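Local coordinates for metallo-beta-lactamase superfamily protein (Thermus thermophilus, PDB 2ZWR) that probably acts as a hydrolase of the metallo-beta-lactamase superfamily, binding two zinc ions side by side in one metal centre, at residues A[47-52]-A[73-78]; A[52-57]-A[127-132]. All blocks are in the same frame, centred on the assembly; numbering follows the deposited sequence.

Overall arrangement
Contact 1 pairs two parallel strands of one sheet of the metallo-beta-lactamase fold; contact 2 ties the loop that follows the first of these strands to the start of strand 130-134, and its approach, in the other sheet. L52 belongs to both, leading from the strand pair into the metal-binding loop. The centres lie about 10 Å apart, and the contacts touch directly: L51 CB lies 3.7 Å from F132 CZ, and L76 CD1 lies 3.9 Å from A55 CB. One water is common to both. Zinc is bound within contact 2 by H54 and H56; the L76 side chain lies about 6 Å from that of H54, and L52's about 5 Å from that of H59, a second-zinc ligand.

Contact 1 of 2, residues A[47-52]-A[73-78]; sequences PLAILL and PVYLHP
L51 and Y75 lie side by side and point the same way, with L51 CD1 meeting Y75 CD2 obliquely at 3.8 Å. The tyrosine's CG lies anti to its own carbonyl carbon (chi1 -73°), and the ring reaches back along the neighbouring strand until CE2 is 3.9 Å from A49 CB. The small methyl of A49 suits this place at the ring's edge. Beyond it, Y75 OH bonds to R106 of the next strand, while L114 of the second sheet touches both L51 and Y75.

On the other face I50 and V74 are also side by side, and these beta-branched residues suit extended strands. L52 is slanted across its partners: its CD1 is 3.6 Å from V74 CG1, and its CB is 3.8 Å from L76 CD1. Y84 of helix 81-85 packs on L52, V74 and L76.

Between the faces run three parallel-strand bonds, I50 N to P73 O (2.8 Å), Y75 N to I50 O (2.8 Å) and L52 N to Y75 O, the last more bent at 145°. P73, lacking an N-H, suits the place before the bridges, its ring packing on L48 O and A49 CB. A water bridges L52 O and H77 N.

The pair forms the two strands of a beta-alpha-beta unit through helix 63-70; buried backbone polarity is satisfied between two apolar faces, and beyond L52 the chain runs into the metal-binding loop.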
loop_
_atom_site.group_PDB
_atom_site.type_symbol
_atom_site.label_atom_id
_atom_site.label_comp_id
_atom_site.label_asym_id
_atom_site.label_seq_id
_atom_site.Cartn_x
_atom_site.Cartn_y
_atom_site.Cartn_z
ATOM N N PRO A 47 1.249 -5.341 14.861
ATOM C CA PRO A 47 0.143 -4.728 14.108
ATOM C C PRO A 47 -1.211 -5.265 14.573
ATOM O O PRO A 47 -1.312 -6.429 14.977
ATOM C CB PRO A 47 0.420 -5.151 12.657
ATOM C CG PRO A 47 1.232 -6.407 12.783
ATOM C CD PRO A 47 2.109 -6.170 13.994
ATOM N N LEU A 48 -2.230 -4.413 14.527
ATOM C CA LEU A 48 -3.592 -4.804 14.873
ATOM C C LEU A 48 -4.409 -5.148 13.631
ATOM O O LEU A 48 -5.501 -5.700 13.725
ATOM C CB LEU A 48 -4.286 -3.674 15.648
ATOM C CG LEU A 48 -3.663 -3.304 16.998
ATOM C CD1 LEU A 48 -4.488 -2.241 17.698
ATOM C CD2 LEU A 48 -3.479 -4.544 17.878
ATOM N N ALA A 49 -3.869 -4.810 12.470
ATOM C CA ALA A 49 -4.564 -4.983 11.212
ATOM C C ALA A 49 -3.578 -4.860 10.062
ATOM O O ALA A 49 -2.509 -4.273 10.206
ATOM C CB ALA A 49 -5.687 -3.921 11.074
ATOM N N ILE A 50 -3.960 -5.419 8.919
ATOM C CA ILE A 50 -3.258 -5.231 7.661
ATOM C C ILE A 50 -4.101 -4.274 6.808
ATOM O O ILE A 50 -5.300 -4.486 6.642
ATOM C CB ILE A 50 -3.013 -6.598 6.935
ATOM C CG1 ILE A 50 -1.940 -7.410 7.690
ATOM C CG2 ILE A 50 -2.629 -6.377 5.452
ATOM C CD1 ILE A 50 -1.707 -8.854 7.206
ATOM N N LEU A 51 -3.476 -3.197 6.316
ATOM C CA LEU A 51 -4.131 -2.222 5.432
ATOM C C LEU A 51 -3.478 -2.328 4.052
ATOM O O LEU A 51 -2.251 -2.298 3.944
ATOM C CB LEU A 51 -3.983 -0.794 5.987
ATOM C CG LEU A 51 -5.048 -0.222 6.954
ATOM C CD1 LEU A 51 -5.442 -1.168 8.088
ATOM C CD2 LEU A 51 -4.622 1.140 7.517
ATOM N N LEU A 52 -4.299 -2.469 3.011
ATOM C CA LEU A 52 -3.785 -2.626 1.641
ATOM C C LEU A 52 -4.129 -1.454 0.723
ATOM O O LEU A 52 -5.305 -1.160 0.505
ATOM C CB LEU A 52 -4.256 -3.954 1.019
ATOM C CG LEU A 52 -3.922 -5.260 1.761
ATOM C CD1 LEU A 52 -4.601 -6.443 1.064
ATOM C CD2 LEU A 52 -2.408 -5.491 1.890
ATOM N N PRO A 73 -7.109 -8.760 10.848
ATOM C CA PRO A 73 -8.043 -8.324 9.815
ATOM C C PRO A 73 -7.289 -7.651 8.670
ATOM O O PRO A 73 -6.268 -6.987 8.898
ATOM C CB PRO A 73 -8.954 -7.321 10.538
ATOM C CG PRO A 73 -8.240 -6.907 11.745
ATOM C CD PRO A 73 -7.312 -8.048 12.123
ATOM N N VAL A 74 -7.787 -7.863 7.448
ATOM C CA VAL A 74 -7.199 -7.316 6.238
ATOM C C VAL A 74 -8.183 -6.354 5.610
ATOM O O VAL A 74 -9.301 -6.736 5.285
ATOM C CB VAL A 74 -6.834 -8.427 5.216
ATOM C CG1 VAL A 74 -6.249 -7.818 3.950
ATOM C CG2 VAL A 74 -5.849 -9.414 5.825
ATOM N N TYR A 75 -7.756 -5.100 5.447
ATOM C CA TYR A 75 -8.576 -4.058 4.859
ATOM C C TYR A 75 -8.179 -3.837 3.400
ATOM O O TYR A 75 -7.002 -3.584 3.094
ATOM C CB TYR A 75 -8.430 -2.754 5.660
ATOM C CG TYR A 75 -9.129 -2.792 6.997
ATOM C CD1 TYR A 75 -10.410 -2.271 7.142
ATOM C CD2 TYR A 75 -8.517 -3.382 8.112
ATOM C CE1 TYR A 75 -11.071 -2.314 8.378
ATOM C CE2 TYR A 75 -9.163 -3.449 9.338
ATOM C CZ TYR A 75 -10.439 -2.909 9.465
ATOM O OH TYR A 75 -11.077 -2.959 10.677
ATOM N N LEU A 76 -9.169 -3.932 2.513
ATOM C CA LEU A 76 -8.955 -3.740 1.085
ATOM C C LEU A 76 -10.186 -3.128 0.453
ATOM O O LEU A 76 -11.307 -3.496 0.810
ATOM C CB LEU A 76 -8.675 -5.088 0.405
ATOM C CG LEU A 76 -8.462 -5.131 -1.106
ATOM C CD1 LEU A 76 -7.057 -4.654 -1.485
ATOM C CD2 LEU A 76 -8.721 -6.545 -1.601
ATOM N N HIS A 77 -9.979 -2.199 -0.481
ATOM C CA HIS A 77 -11.081 -1.689 -1.298
ATOM C C HIS A 77 -11.674 -2.843 -2.129
ATOM O O HIS A 77 -10.940 -3.567 -2.816
ATOM C CB HIS A 77 -10.594 -0.560 -2.208
ATOM C CG HIS A 77 -11.693 0.288 -2.766
ATOM N ND1 HIS A 77 -12.474 -0.114 -3.828
ATOM C CD2 HIS A 77 -12.141 1.515 -2.410
ATOM C CE1 HIS A 77 -13.363 0.826 -4.098
ATOM N NE2 HIS A 77 -13.176 1.830 -3.257
ATOM N N PRO A 78 -13.009 -3.017 -2.067
ATOM C CA PRO A 78 -13.696 -4.126 -2.737
ATOM C C PRO A 78 -13.454 -4.210 -4.253
ATOM O O PRO A 78 -13.582 -5.288 -4.829
ATOM C CB PRO A 78 -15.181 -3.866 -2.435
ATOM C CG PRO A 78 -15.254 -2.434 -2.029
ATOM C CD PRO A 78 -13.957 -2.150 -1.342
HETATM O O HOH W 1 -7.375 -1.129 -1.412
#

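Contact 2 of 2, residues A[52-57]-A[127-132]; sequences LTHAHF and PGHVAF. With ZN (zinc ion), chain D.
G128 meets the 52-57 loop through a water, which lies 2.8 Å from G128 O and is also hydrogen-bonded to L52 O. The peptide N of G128 is held by D80, whose other carboxylate oxygen bonds to A55 N, so one side chain serves both segments.

H129 carries the main ring contact. With its CG anti to the backbone N (chi1 -164°), it brings CD2 over one face of H54 in an offset stack, the centroids 4.4 Å apart and the planes at 26°. A flat imidazole suits this place: it lies over part of that face while its NE2 bonds to the backbone N of D144, itself a zinc ligand.

V130 N then donates to T53 O at 2.8 Å, nearly straight at 168° and in the carbonyl plane. This is the one direct hydrogen bond across the contact. The CG2 methyl of V130 packs beside the same carbonyl and that of L52.

F132 turns its ring edge to the L52-T53 peptide, and its CE2 lies 3.8 Å from T53 CG2. Threonine suits this corner because its methyl meets the phenyl ring while OG1, bonded to D28, accepts H54 ND1 at 2.9 Å, close to the imidazole plane.

With ND1 donating, H54 presents NE2 to zinc at 2.2 Å; H56 ND1 binds it at 2.2 Å, and a water, H125 and D144 complete the site. H54 and H56 belong to the family's HxHxDH motif, whose D58 and H59 bind the second zinc. The ND1 bond, the zinc bond at NE2 and the stack together are consistent with a fixed ring rotation for H54, with T53 and H129 as its second shell.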
loop_
_atom_site.group_PDB
_atom_site.type_symbol
_atom_site.label_atom_id
_atom_site.label_comp_id
_atom_site.label_asym_id
_atom_site.label_seq_id
_atom_site.Cartn_x
_atom_site.Cartn_y
_atom_site.Cartn_z
ATOM N N LEU A 52 -4.299 -2.469 3.011
ATOM C CA LEU A 52 -3.785 -2.626 1.641
ATOM C C LEU A 52 -4.129 -1.454 0.723
ATOM O O LEU A 52 -5.305 -1.160 0.505
ATOM C CB LEU A 52 -4.256 -3.954 1.019
ATOM C CG LEU A 52 -3.922 -5.260 1.761
ATOM C CD1 LEU A 52 -4.601 -6.443 1.064
ATOM C CD2 LEU A 52 -2.408 -5.491 1.890
ATOM N N THR A 53 -3.088 -0.800 0.191
ATOM C CA THR A 53 -3.258 0.253 -0.815
ATOM C C THR A 53 -3.879 -0.347 -2.052
ATOM O O THR A 53 -4.752 0.260 -2.665
ATOM C CB THR A 53 -1.926 0.962 -1.213
ATOM O OG1 THR A 53 -1.048 0.025 -1.862
ATOM C CG2 THR A 53 -1.246 1.626 0.000
ATOM N N HIS A 54 -3.432 -1.552 -2.411
ATOM C CA HIS A 54 -4.040 -2.321 -3.503
ATOM C C HIS A 54 -3.597 -3.786 -3.432
ATOM O O HIS A 54 -2.828 -4.153 -2.536
ATOM C CB HIS A 54 -3.743 -1.673 -4.866
ATOM C CG HIS A 54 -2.298 -1.719 -5.278
ATOM N ND1 HIS A 54 -1.296 -1.103 -4.563
ATOM C CD2 HIS A 54 -1.700 -2.272 -6.358
ATOM C CE1 HIS A 54 -0.140 -1.294 -5.172
ATOM N NE2 HIS A 54 -0.357 -2.001 -6.265
ATOM N N ALA A 55 -4.078 -4.611 -4.363
ATOM C CA ALA A 55 -3.897 -6.070 -4.291
ATOM C C ALA A 55 -3.107 -6.702 -5.437
ATOM O O ALA A 55 -3.294 -7.881 -5.727
ATOM C CB ALA A 55 -5.237 -6.773 -4.137
ATOM N N HIS A 56 -2.218 -5.950 -6.084
ATOM C CA HIS A 56 -1.182 -6.604 -6.875
ATOM C C HIS A 56 -0.381 -7.549 -5.973
ATOM O O HIS A 56 -0.158 -7.260 -4.780
ATOM C CB HIS A 56 -0.261 -5.603 -7.544
ATOM C CG HIS A 56 -0.900 -4.876 -8.675
ATOM N ND1 HIS A 56 -0.517 -3.605 -9.048
ATOM C CD2 HIS A 56 -1.914 -5.228 -9.501
ATOM C CE1 HIS A 56 -1.260 -3.211 -10.070
ATOM N NE2 HIS A 56 -2.113 -4.176 -10.360
ATOM N N PHE A 57 0.034 -8.673 -6.548
ATOM C CA PHE A 57 0.692 -9.739 -5.794
ATOM C C PHE A 57 1.926 -9.311 -4.996
ATOM O O PHE A 57 2.217 -9.907 -3.949
ATOM C CB PHE A 57 0.996 -10.953 -6.691
ATOM C CG PHE A 57 2.144 -10.752 -7.675
ATOM C CD1 PHE A 57 1.882 -10.504 -9.020
ATOM C CD2 PHE A 57 3.477 -10.878 -7.268
ATOM C CE1 PHE A 57 2.924 -10.342 -9.951
ATOM C CE2 PHE A 57 4.534 -10.718 -8.190
ATOM C CZ PHE A 57 4.253 -10.450 -9.532
ATOM N N PRO A 127 -8.066 -0.882 -9.905
ATOM C CA PRO A 127 -9.423 -0.320 -9.694
ATOM C C PRO A 127 -9.759 0.052 -8.246
ATOM O O PRO A 127 -10.548 0.985 -8.017
ATOM C CB PRO A 127 -10.369 -1.436 -10.177
ATOM C CG PRO A 127 -9.520 -2.479 -10.804
ATOM C CD PRO A 127 -8.094 -2.264 -10.422
ATOM N N GLY A 128 -9.172 -0.672 -7.293
ATOM C CA GLY A 128 -9.410 -0.455 -5.861
ATOM C C GLY A 128 -8.204 0.155 -5.149
ATOM O O GLY A 128 -8.022 -0.017 -3.932
ATOM N N HIS A 129 -7.378 0.876 -5.904
ATOM C CA HIS A 129 -6.163 1.467 -5.345
ATOM C C HIS A 129 -6.541 2.648 -4.453
ATOM O O HIS A 129 -7.235 3.570 -4.899
ATOM C CB HIS A 129 -5.200 1.917 -6.456
ATOM C CG HIS A 129 -3.804 2.174 -5.977
ATOM N ND1 HIS A 129 -3.492 3.187 -5.096
ATOM C CD2 HIS A 129 -2.636 1.550 -6.253
ATOM C CE1 HIS A 129 -2.197 3.171 -4.842
ATOM N NE2 HIS A 129 -1.654 2.189 -5.534
ATOM N N VAL A 130 -6.084 2.612 -3.200
ATOM C CA VAL A 130 -6.335 3.704 -2.251
ATOM C C VAL A 130 -5.035 4.330 -1.756
ATOM O O VAL A 130 -3.950 3.790 -1.994
ATOM C CB VAL A 130 -7.206 3.271 -1.024
ATOM C CG1 VAL A 130 -8.567 2.733 -1.471
ATOM C CG2 VAL A 130 -6.468 2.268 -0.120
ATOM N N ALA A 131 -5.153 5.484 -1.091
ATOM C CA ALA A 131 -4.064 6.028 -0.277
ATOM C C ALA A 131 -4.565 6.240 1.138
ATOM O O ALA A 131 -5.744 6.553 1.342
ATOM C CB ALA A 131 -3.547 7.351 -0.851
ATOM N N PHE A 132 -3.667 6.060 2.104
ATOM C CA PHE A 132 -3.954 6.301 3.506
ATOM C C PHE A 132 -3.324 7.610 3.901
ATOM O O PHE A 132 -2.099 7.711 3.985
ATOM C CB PHE A 132 -3.447 5.143 4.384
ATOM C CG PHE A 132 -4.019 3.819 3.992
ATOM C CD1 PHE A 132 -5.306 3.468 4.382
ATOM C CD2 PHE A 132 -3.283 2.933 3.202
ATOM C CE1 PHE A 132 -5.857 2.252 4.004
ATOM C CE2 PHE A 132 -3.812 1.711 2.822
ATOM C CZ PHE A 132 -5.110 1.370 3.216
HETATM ZN ZN ZN D . 0.885 -2.311 -8.036
HETATM O O HOH W 1 -7.375 -1.129 -1.412
HETATM O O HOH W 2 2.631 -3.388 -7.731
#